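Local coordinates for protein UDP-4-amino-4,6-dideoxy-N-acetyl-beta-L-altrosamine transaminase (Helicobacter pylori, PDB 2FNU) that transfers an amino group from glutamate, through pyridoxal phosphate, to a UDP-linked 4-keto sugar in the pathway to pseudaminic acid, which modifies flagellin, at residues B[155-160]-B[282-287]; B[135-140]-B[161-166]; B[251-256]-B[349-354]. All coordinates share one frame; numbering follows the deposited sequence.

Interaction 1: B[155-160]-B[282-287]; sequences SSHALG and SNHLYP. With PMP (4'-deoxy-4'-aminopyridoxal-5'-phosphate), chain E.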
loop_
_atom_site.group_PDB
_atom_site.type_symbol
_atom_site.label_atom_id
_atom_site.label_comp_id
_atom_site.label_asym_id
_atom_site.label_seq_id
_atom_site.Cartn_x
_atom_site.Cartn_y
_atom_site.Cartn_z
ATOM N N SER B 155 -0.141 -17.978 2.737
ATOM C CA SER B 155 1.154 -18.620 2.556
ATOM C C SER B 155 2.261 -17.573 2.674
ATOM O O SER B 155 3.327 -17.718 2.080
ATOM C CB SER B 155 1.196 -19.340 1.200
ATOM O OG SER B 155 0.238 -20.408 1.198
ATOM N N SER B 156 2.035 -16.542 3.491
ATOM C CA SER B 156 2.983 -15.427 3.565
ATOM C C SER B 156 4.400 -15.870 3.895
ATOM O O SER B 156 5.361 -15.237 3.424
ATOM C CB SER B 156 2.524 -14.389 4.592
ATOM O OG SER B 156 1.441 -13.623 4.087
ATOM N N HIS B 157 4.540 -16.925 4.721
ATOM C CA HIS B 157 5.855 -17.440 5.124
ATOM C C HIS B 157 6.475 -18.404 4.128
ATOM O O HIS B 157 7.632 -18.814 4.317
ATOM C CB HIS B 157 5.746 -18.246 6.435
ATOM C CG HIS B 157 5.311 -17.442 7.619
ATOM N ND1 HIS B 157 5.337 -17.951 8.898
ATOM C CD2 HIS B 157 4.823 -16.182 7.722
ATOM C CE1 HIS B 157 4.892 -17.035 9.744
ATOM N NE2 HIS B 157 4.572 -15.951 9.057
ATOM N N ALA B 158 5.710 -18.803 3.113
ATOM C CA ALA B 158 5.967 -20.103 2.488
ATOM C C ALA B 158 6.391 -20.117 1.025
ATOM O O ALA B 158 6.289 -21.168 0.382
ATOM C CB ALA B 158 4.751 -21.034 2.669
ATOM N N LEU B 159 6.885 -18.994 0.501
ATOM C CA LEU B 159 7.377 -19.043 -0.881
ATOM C C LEU B 159 8.534 -20.046 -0.998
ATOM O O LEU B 159 9.574 -19.923 -0.325
ATOM C CB LEU B 159 7.797 -17.665 -1.372
ATOM C CG LEU B 159 8.168 -17.654 -2.866
ATOM C CD1 LEU B 159 6.944 -17.680 -3.752
ATOM C CD2 LEU B 159 9.018 -16.433 -3.142
ATOM N N GLY B 160 8.336 -21.040 -1.861
ATOM C CA GLY B 160 9.332 -22.089 -2.046
ATOM C C GLY B 160 9.032 -23.364 -1.273
ATOM O O GLY B 160 9.615 -24.419 -1.544
ATOM N N SER B 282 10.282 -23.341 3.247
ATOM C CA SER B 282 10.995 -22.089 3.030
ATOM C C SER B 282 11.943 -21.786 4.198
ATOM O O SER B 282 12.886 -21.008 4.058
ATOM C CB SER B 282 9.976 -20.957 2.918
ATOM O OG SER B 282 9.334 -20.774 4.178
ATOM N N ASN B 283 11.664 -22.359 5.364
ATOM C CA ASN B 283 12.443 -22.075 6.577
ATOM C C ASN B 283 12.418 -20.594 6.923
ATOM O O ASN B 283 13.433 -20.022 7.315
ATOM C CB ASN B 283 13.906 -22.536 6.439
ATOM C CG ASN B 283 14.034 -24.041 6.325
ATOM O OD1 ASN B 283 14.643 -24.569 5.379
ATOM N ND2 ASN B 283 13.453 -24.743 7.277
ATOM N N HIS B 284 11.250 -19.963 6.766
ATOM C CA HIS B 284 11.142 -18.565 7.178
ATOM C C HIS B 284 11.506 -18.383 8.648
ATOM O O HIS B 284 12.211 -17.407 9.003
ATOM C CB HIS B 284 9.748 -17.987 6.882
ATOM C CG HIS B 284 9.550 -16.633 7.464
ATOM N ND1 HIS B 284 10.439 -15.597 7.246
ATOM C CD2 HIS B 284 8.597 -16.146 8.288
ATOM C CE1 HIS B 284 10.039 -14.530 7.918
ATOM N NE2 HIS B 284 8.925 -14.837 8.560
ATOM N N LEU B 285 10.994 -19.290 9.490
ATOM C CA LEU B 285 11.321 -19.297 10.928
ATOM C C LEU B 285 12.010 -20.589 11.309
ATOM O O LEU B 285 11.829 -21.617 10.625
ATOM C CB LEU B 285 10.072 -19.170 11.806
ATOM C CG LEU B 285 9.113 -18.004 11.564
ATOM C CD1 LEU B 285 7.837 -18.108 12.430
ATOM C CD2 LEU B 285 9.810 -16.679 11.831
ATOM N N TYR B 286 12.755 -20.543 12.412
ATOM C CA TYR B 286 13.258 -21.764 13.051
ATOM C C TYR B 286 12.660 -21.787 14.463
ATOM O O TYR B 286 13.229 -21.188 15.383
ATOM C CB TYR B 286 14.796 -21.769 13.137
ATOM C CG TYR B 286 15.319 -23.067 13.689
ATOM C CD1 TYR B 286 15.613 -24.135 12.835
ATOM C CD2 TYR B 286 15.465 -23.249 15.068
ATOM C CE1 TYR B 286 16.090 -25.361 13.342
ATOM C CE2 TYR B 286 15.915 -24.463 15.572
ATOM C CZ TYR B 286 16.227 -25.502 14.708
ATOM O OH TYR B 286 16.683 -26.708 15.201
ATOM N N PRO B 287 11.469 -22.391 14.623
ATOM C CA PRO B 287 10.814 -22.445 15.936
ATOM C C PRO B 287 11.345 -23.548 16.832
ATOM O O PRO B 287 11.599 -24.672 16.372
ATOM C CB PRO B 287 9.338 -22.762 15.598
ATOM C CG PRO B 287 9.227 -22.604 14.092
ATOM C CD PRO B 287 10.606 -22.936 13.560
HETATM N N1 PMP E . 0.263 -13.076 7.210
HETATM C C2 PMP E . 1.320 -13.609 7.901
HETATM C C2A PMP E . 1.271 -15.070 8.284
HETATM C C3 PMP E . 2.413 -12.791 8.219
HETATM O O3 PMP E . 3.492 -13.308 8.878
HETATM C C4 PMP E . 2.419 -11.424 7.854
HETATM C C4A PMP E . 3.545 -10.497 8.260
HETATM N N4A PMP E . 4.118 -10.850 9.541
HETATM C C5 PMP E . 1.354 -10.926 7.096
HETATM C C6 PMP E . 0.320 -11.789 6.738
HETATM C C5A PMP E . 1.309 -9.482 6.630
HETATM O O4P PMP E . 2.220 -9.368 5.552
HETATM P P PMP E . 2.819 -7.921 5.159
HETATM O O1P PMP E . 3.843 -7.593 6.220
HETATM O O2P PMP E . 3.489 -8.133 3.835
HETATM O O3P PMP E . 1.695 -6.924 5.072
#

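Interaction 2: B[135-140]-B[161-166]; sequences VEVESV and SEYQNK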
loop_
_atom_site.group_PDB
_atom_site.type_symbol
_atom_site.label_atom_id
_atom_site.label_comp_id
_atom_site.label_asym_id
_atom_site.label_seq_id
_atom_site.Cartn_x
_atom_site.Cartn_y
_atom_site.Cartn_z
ATOM N N VAL B 135 0.442 -26.588 5.476
ATOM C CA VAL B 135 -0.629 -27.297 6.168
ATOM C C VAL B 135 -0.983 -28.576 5.416
ATOM O O VAL B 135 -0.429 -28.858 4.337
ATOM C CB VAL B 135 -1.880 -26.416 6.285
ATOM C CG1 VAL B 135 -1.519 -25.082 6.961
ATOM C CG2 VAL B 135 -2.504 -26.157 4.894
ATOM N N GLU B 136 -1.898 -29.361 5.992
ATOM C CA GLU B 136 -2.334 -30.604 5.375
ATOM C C GLU B 136 -3.327 -30.308 4.261
ATOM O O GLU B 136 -4.557 -30.343 4.437
ATOM C CB GLU B 136 -2.906 -31.548 6.439
ATOM C CG GLU B 136 -1.820 -32.225 7.252
ATOM C CD GLU B 136 -0.912 -33.069 6.373
ATOM O OE1 GLU B 136 0.309 -32.842 6.378
ATOM O OE2 GLU B 136 -1.437 -33.918 5.624
ATOM N N VAL B 137 -2.762 -29.970 3.106
ATOM C CA VAL B 137 -3.522 -29.407 2.007
ATOM C C VAL B 137 -4.652 -30.321 1.498
ATOM O O VAL B 137 -5.761 -29.845 1.247
ATOM C CB VAL B 137 -2.555 -28.992 0.856
ATOM C CG1 VAL B 137 -3.271 -28.950 -0.482
ATOM C CG2 VAL B 137 -1.892 -27.637 1.190
ATOM N N GLU B 138 -4.375 -31.612 1.331
ATOM C CA GLU B 138 -5.390 -32.490 0.735
ATOM C C GLU B 138 -6.621 -32.584 1.630
ATOM O O GLU B 138 -7.760 -32.500 1.159
ATOM C CB GLU B 138 -4.818 -33.874 0.470
ATOM C CG GLU B 138 -5.720 -34.738 -0.405
ATOM C CD GLU B 138 -5.015 -35.978 -0.935
ATOM O OE1 GLU B 138 -5.714 -36.984 -1.188
ATOM O OE2 GLU B 138 -3.773 -35.945 -1.106
ATOM N N SER B 139 -6.371 -32.716 2.929
ATOM C CA SER B 139 -7.456 -32.752 3.901
ATOM C C SER B 139 -8.353 -31.508 3.824
ATOM O O SER B 139 -9.589 -31.617 3.792
ATOM C CB SER B 139 -6.868 -32.918 5.300
ATOM O OG SER B 139 -7.903 -33.010 6.258
ATOM N N VAL B 140 -7.724 -30.326 3.787
ATOM C CA VAL B 140 -8.476 -29.069 3.788
ATOM C C VAL B 140 -9.227 -28.871 2.456
ATOM O O VAL B 140 -10.372 -28.381 2.448
ATOM C CB VAL B 140 -7.549 -27.867 4.096
ATOM C CG1 VAL B 140 -8.318 -26.556 4.044
ATOM C CG2 VAL B 140 -6.876 -28.041 5.483
ATOM N N SER B 161 8.136 -23.281 -0.290
ATOM C CA SER B 161 7.712 -24.479 0.439
ATOM C C SER B 161 6.941 -25.427 -0.462
ATOM O O SER B 161 6.341 -24.995 -1.452
ATOM C CB SER B 161 6.839 -24.103 1.642
ATOM O OG SER B 161 7.575 -23.284 2.538
ATOM N N GLU B 162 6.960 -26.714 -0.086
ATOM C CA GLU B 162 6.313 -27.781 -0.869
ATOM C C GLU B 162 5.350 -28.632 -0.043
ATOM O O GLU B 162 5.444 -28.721 1.191
ATOM C CB GLU B 162 7.376 -28.691 -1.492
ATOM C CG GLU B 162 8.229 -27.941 -2.512
ATOM C CD GLU B 162 9.321 -28.794 -3.158
ATOM O OE1 GLU B 162 9.391 -30.030 -2.926
ATOM O OE2 GLU B 162 10.140 -28.204 -3.897
ATOM N N TYR B 163 4.434 -29.275 -0.754
ATOM C CA TYR B 163 3.572 -30.294 -0.179
ATOM C C TYR B 163 3.560 -31.404 -1.221
ATOM O O TYR B 163 3.237 -31.166 -2.390
ATOM C CB TYR B 163 2.177 -29.728 0.036
ATOM C CG TYR B 163 1.166 -30.763 0.483
ATOM C CD1 TYR B 163 0.359 -31.420 -0.451
ATOM C CD2 TYR B 163 1.006 -31.072 1.833
ATOM C CE1 TYR B 163 -0.585 -32.369 -0.050
ATOM C CE2 TYR B 163 0.057 -32.037 2.242
ATOM C CZ TYR B 163 -0.723 -32.661 1.291
ATOM O OH TYR B 163 -1.669 -33.594 1.671
ATOM N N GLN B 164 3.955 -32.607 -0.802
ATOM C CA GLN B 164 4.038 -33.744 -1.720
ATOM C C GLN B 164 4.803 -33.368 -3.002
ATOM O O GLN B 164 4.378 -33.647 -4.124
ATOM C CB GLN B 164 2.649 -34.340 -1.970
ATOM C CG GLN B 164 2.076 -34.985 -0.701
ATOM C CD GLN B 164 0.658 -35.501 -0.866
ATOM O OE1 GLN B 164 0.099 -35.512 -1.971
ATOM N NE2 GLN B 164 0.059 -35.928 0.247
ATOM N N ASN B 165 5.960 -32.737 -2.806
ATOM C CA ASN B 165 6.865 -32.384 -3.909
ATOM C C ASN B 165 6.322 -31.364 -4.901
ATOM O O ASN B 165 6.827 -31.241 -6.018
ATOM C CB ASN B 165 7.350 -33.640 -4.649
ATOM C CG ASN B 165 7.987 -34.628 -3.712
ATOM O OD1 ASN B 165 7.417 -35.676 -3.423
ATOM N ND2 ASN B 165 9.132 -34.268 -3.161
ATOM N N LYS B 166 5.303 -30.617 -4.472
ATOM C CA LYS B 166 4.714 -29.565 -5.293
ATOM C C LYS B 166 4.726 -28.246 -4.540
ATOM O O LYS B 166 4.403 -28.189 -3.347
ATOM C CB LYS B 166 3.272 -29.937 -5.651
ATOM C CG LYS B 166 3.222 -31.187 -6.558
ATOM C CD LYS B 166 1.835 -31.770 -6.738
ATOM C CE LYS B 166 1.301 -32.363 -5.452
ATOM N NZ LYS B 166 0.052 -33.190 -5.666
HETATM O O HOH W 1 -3.602 -33.639 3.720
#

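Interaction 3: B[251-256]-B[349-354]; sequences QKREEA and CHANLN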
loop_
_atom_site.group_PDB
_atom_site.type_symbol
_atom_site.label_atom_id
_atom_site.label_comp_id
_atom_site.label_asym_id
_atom_site.label_seq_id
_atom_site.Cartn_x
_atom_site.Cartn_y
_atom_site.Cartn_z
ATOM N N GLN B 251 17.938 -22.740 0.524
ATOM C CA GLN B 251 18.885 -23.790 0.912
ATOM C C GLN B 251 19.896 -23.285 1.959
ATOM O O GLN B 251 20.328 -24.050 2.834
ATOM C CB GLN B 251 19.571 -24.396 -0.313
ATOM C CG GLN B 251 20.589 -25.509 0.021
ATOM C CD GLN B 251 19.967 -26.750 0.687
ATOM O OE1 GLN B 251 18.761 -27.040 0.564
ATOM N NE2 GLN B 251 20.807 -27.493 1.401
ATOM N N LYS B 252 20.265 -22.002 1.890
ATOM C CA LYS B 252 21.087 -21.443 2.961
ATOM C C LYS B 252 20.374 -21.523 4.301
ATOM O O LYS B 252 20.996 -21.862 5.309
ATOM C CB LYS B 252 21.527 -20.013 2.653
ATOM C CG LYS B 252 22.532 -19.933 1.504
ATOM C CD LYS B 252 23.893 -20.465 1.939
ATOM C CE LYS B 252 24.918 -20.372 0.814
ATOM N NZ LYS B 252 26.202 -21.045 1.176
ATOM N N ARG B 253 19.076 -21.187 4.323
ATOM C CA ARG B 253 18.299 -21.286 5.552
ATOM C C ARG B 253 18.168 -22.748 5.991
ATOM O O ARG B 253 18.234 -23.054 7.184
ATOM C CB ARG B 253 16.936 -20.611 5.399
ATOM C CG ARG B 253 17.037 -19.090 5.199
ATOM C CD ARG B 253 15.671 -18.408 5.319
ATOM N NE ARG B 253 14.758 -18.897 4.295
ATOM C CZ ARG B 253 14.626 -18.372 3.077
ATOM N NH1 ARG B 253 15.333 -17.291 2.708
ATOM N NH2 ARG B 253 13.773 -18.940 2.230
ATOM N N GLU B 254 18.025 -23.652 5.021
ATOM C CA GLU B 254 17.956 -25.086 5.356
ATOM C C GLU B 254 19.252 -25.555 6.019
ATOM O O GLU B 254 19.210 -26.322 6.991
ATOM C CB GLU B 254 17.619 -25.926 4.117
ATOM C CG GLU B 254 17.653 -27.451 4.318
ATOM C CD GLU B 254 16.556 -27.995 5.222
ATOM O OE1 GLU B 254 15.575 -27.272 5.526
ATOM O OE2 GLU B 254 16.668 -29.183 5.618
ATOM N N GLU B 255 20.386 -25.082 5.512
ATOM C CA GLU B 255 21.678 -25.462 6.090
ATOM C C GLU B 255 21.816 -24.939 7.510
ATOM O O GLU B 255 22.309 -25.651 8.389
ATOM C CB GLU B 255 22.833 -25.064 5.164
ATOM C CG GLU B 255 22.922 -26.062 4.000
ATOM C CD GLU B 255 23.619 -25.537 2.757
ATOM O OE1 GLU B 255 23.529 -26.235 1.722
ATOM O OE2 GLU B 255 24.235 -24.454 2.799
ATOM N N ALA B 256 21.351 -23.713 7.749
ATOM C CA ALA B 256 21.377 -23.143 9.095
ATOM C C ALA B 256 20.488 -23.971 10.009
ATOM O O ALA B 256 20.880 -24.306 11.126
ATOM C CB ALA B 256 20.892 -21.695 9.064
ATOM N N CYS B 349 17.348 -17.024 11.874
ATOM C CA CYS B 349 17.355 -17.935 10.748
ATOM C C CYS B 349 17.093 -17.087 9.510
ATOM O O CYS B 349 16.004 -16.539 9.358
ATOM C CB CYS B 349 16.264 -18.990 10.912
ATOM S SG CYS B 349 16.217 -20.172 9.540
ATOM N N HIS B 350 18.118 -16.926 8.682
ATOM C CA HIS B 350 18.037 -16.211 7.398
ATOM C C HIS B 350 19.248 -16.601 6.552
ATOM O O HIS B 350 20.192 -17.235 7.043
ATOM C CB HIS B 350 17.958 -14.691 7.584
ATOM C CG HIS B 350 19.114 -14.122 8.338
ATOM N ND1 HIS B 350 20.322 -13.832 7.735
ATOM C CD2 HIS B 350 19.250 -13.789 9.645
ATOM C CE1 HIS B 350 21.152 -13.342 8.643
ATOM N NE2 HIS B 350 20.532 -13.317 9.811
ATOM N N ALA B 351 19.205 -16.266 5.267
ATOM C CA ALA B 351 20.199 -16.797 4.327
ATOM C C ALA B 351 21.613 -16.283 4.558
ATOM O O ALA B 351 22.571 -16.866 4.044
ATOM C CB ALA B 351 19.775 -16.512 2.907
ATOM N N ASN B 352 21.752 -15.195 5.305
ATOM C CA ASN B 352 23.092 -14.638 5.548
ATOM C C ASN B 352 23.698 -15.034 6.883
ATOM O O ASN B 352 24.765 -14.534 7.253
ATOM C CB ASN B 352 23.093 -13.120 5.410
ATOM C CG ASN B 352 23.209 -12.659 3.950
ATOM O OD1 ASN B 352 23.641 -13.414 3.069
ATOM N ND2 ASN B 352 22.853 -11.406 3.701
ATOM N N LEU B 353 23.036 -15.937 7.597
ATOM C CA LEU B 353 23.534 -16.408 8.879
ATOM C C LEU B 353 24.495 -17.565 8.635
ATOM O O LEU B 353 24.064 -18.679 8.314
ATOM C CB LEU B 353 22.346 -16.856 9.734
ATOM C CG LEU B 353 22.543 -16.999 11.240
ATOM C CD1 LEU B 353 22.917 -15.658 11.870
ATOM C CD2 LEU B 353 21.259 -17.573 11.846
ATOM N N ASN B 354 25.791 -17.289 8.770
ATOM C CA ASN B 354 26.801 -18.291 8.401
ATOM C C ASN B 354 26.953 -19.400 9.443
ATOM O O ASN B 354 26.407 -19.328 10.550
ATOM C CB ASN B 354 28.147 -17.647 8.026
ATOM C CG ASN B 354 28.851 -16.994 9.203
ATOM O OD1 ASN B 354 28.550 -17.270 10.360
ATOM N ND2 ASN B 354 29.822 -16.136 8.908
HETATM O O HOH W 2 16.707 -15.261 4.157
#

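Interaction 1: B[155-160]-B[282-287]
The backbones of 155-160 and 282-287 come closest at H157 and H284, whose CA atoms are 5.8 Å apart, where the type I turn from S155 to A158 meets the loop leading into strand 286-290. The hydroxyl of S282 donates a short hydrogen bond to the backbone oxygen of H157, S282 OG to H157 O 2.6 Å, with a C=O...donor angle of 148° and OG tilted somewhat from the carbonyl plane. That hydroxyl sits between its own backbone N and carbonyl carbon, and it also takes a weak bond from the N-H of H284. The CB of S282 lies 3.4 Å from L159 O.

H157 and H284 form an edge-to-face pair. CD2 of H284 comes over one face of the H157 ring, 3.6 Å from H157 CG and offset toward the rim, and the planes stand at 61°. With its CG anti to the backbone N (chi1 172°), H284 reaches across to this face. CD1 of L285 approaches the same ring obliquely, 4.1 Å from H157 CE1.

At its edge, in plane, the H157 ring meets the cofactor: H157 NE2 and the phenolic O3 of PMP are hydrogen-bonded at 2.9 Å, while ND1 bonds to the backbone N of A131. Bonds at both nitrogens should fix how the imidazole is rotated, and Y316 OH makes a further, weak bond to NE2. H284 thus acts as a second-shell neighbour of a cofactor ligand, and its side chain also touches K183, the lysine that carries the cofactor in the internal aldimine but is not joined to it here. S156, beside the PMP ring, is held by D154.

The turn follows strand 150-154 of the seven-stranded sheet, with S155, S156 and L159 packed on strand 174-178; beyond the opposing loop, Y286 pairs with strand 344-347 and packs on helix 246-264.

Interaction 2: B[135-140]-B[161-166]
This is an aromatic ring packed against a helix start, with a CH-pi contact on one face and a water-bridged polar end: Y163, from the small hairpin formed by strands 162-163 and 166-167, lies against the first turn of helix 137-146. Its ring is held between two side chains. Over the centre of one face stands CB of V137, 3.9 Å from the centroid of the Y163 ring and only 6° off the ring normal. On the opposite face is CG of Q164, its own neighbour in the hairpin, offset toward the rim. The tyrosine reaches the helix because its CG is anti to the backbone N (chi1 173°), which carries the ring across to the residues around the helix start. There Y163 CD2 approaches the backbone oxygen of V135 at 3.6 Å, and Y163 CE2 lies 3.6 Å from V137 N.

The hydroxyl comes up beside E138, with Y163 OH 3.4 Å from E138 CB. A water joins this end to the helix: it is 2.8 Å from Y163 OH, donates to OE2 of E136 and accepts from the backbone N of S139. E136 is the N-cap residue; its chain, bent at chi2, brings OE2 to the water near the ring edge, with the carboxylate plane 60° from the ring. E138 crosses the Q164 side chain at about a right angle, and its OE1 makes a salt bridge with K142.

The hairpin's tight type I' turn, from Y163 to K166, is also held at Q164 N and N165 N by the carboxylate of D279. Chemically, then, carbon atoms meet both faces of the ring, while the hydroxyl is linked by one water to both a carboxylate and a first-turn N-H; the helix start would probably favour the negative charge of E136 there.

Interaction 3: B[251-256]-B[349-354]
R253 lays its aliphatic chain along the backbone of H350 and A351: R253 CG is 3.6 Å from both H350 C and A351 N, and R253 CD is 3.8 Å from H350 CA. Its chain bends at chi3 (-62°), turning the guanidinium away from this stretch of backbone and toward a water at its edge, in plane. That water accepts from R253 NH1 at 2.8 Å and from A351 N, bridging helix and loop. NE bonds to S282 O and NH1 also to P184 O, so the guanidinium is held by other parts of the chain as well.

One residue earlier on the helix, K252 CB lies 3.9 Å from A351 CB and 3.6 Å from A351 O; its chain, bent at chi2, carries the ammonium clear of the loop. C349 SG lies near R253 CB, and A256 faces the L353 carbonyl.

The type I turn from H350 to L353 is closed by L353 N to H350 O, with N352 N also bonded to H350 ND1; L353 CB meets one face of the H350 ring, offset toward the rim. The motif is a type I turn followed by an asparagine N-cap, N354 capping helix 355-370, packed against helix 246-264 at some distance from the cofactor.

Interaction 1 is fully buried and borders the cofactor, interaction 3 is also largely buried but farther from the chain centre, and interaction 2 is partly open. Residues 282-287 tie the set together: the backbone N of S282 is bonded to S161 OG of interaction 2 and its O to R253 NE of interaction 3, whereas interactions 2 and 3 do not touch, their nearest atoms being about 8 Å apart. Their chemistry follows place. Near the cofactor, a direct hydroxyl-to-carbonyl bond and paired imidazoles prevail; toward the surface, a tyrosine ring and a water; between helix and loop, aliphatic chain against backbone, again with one water.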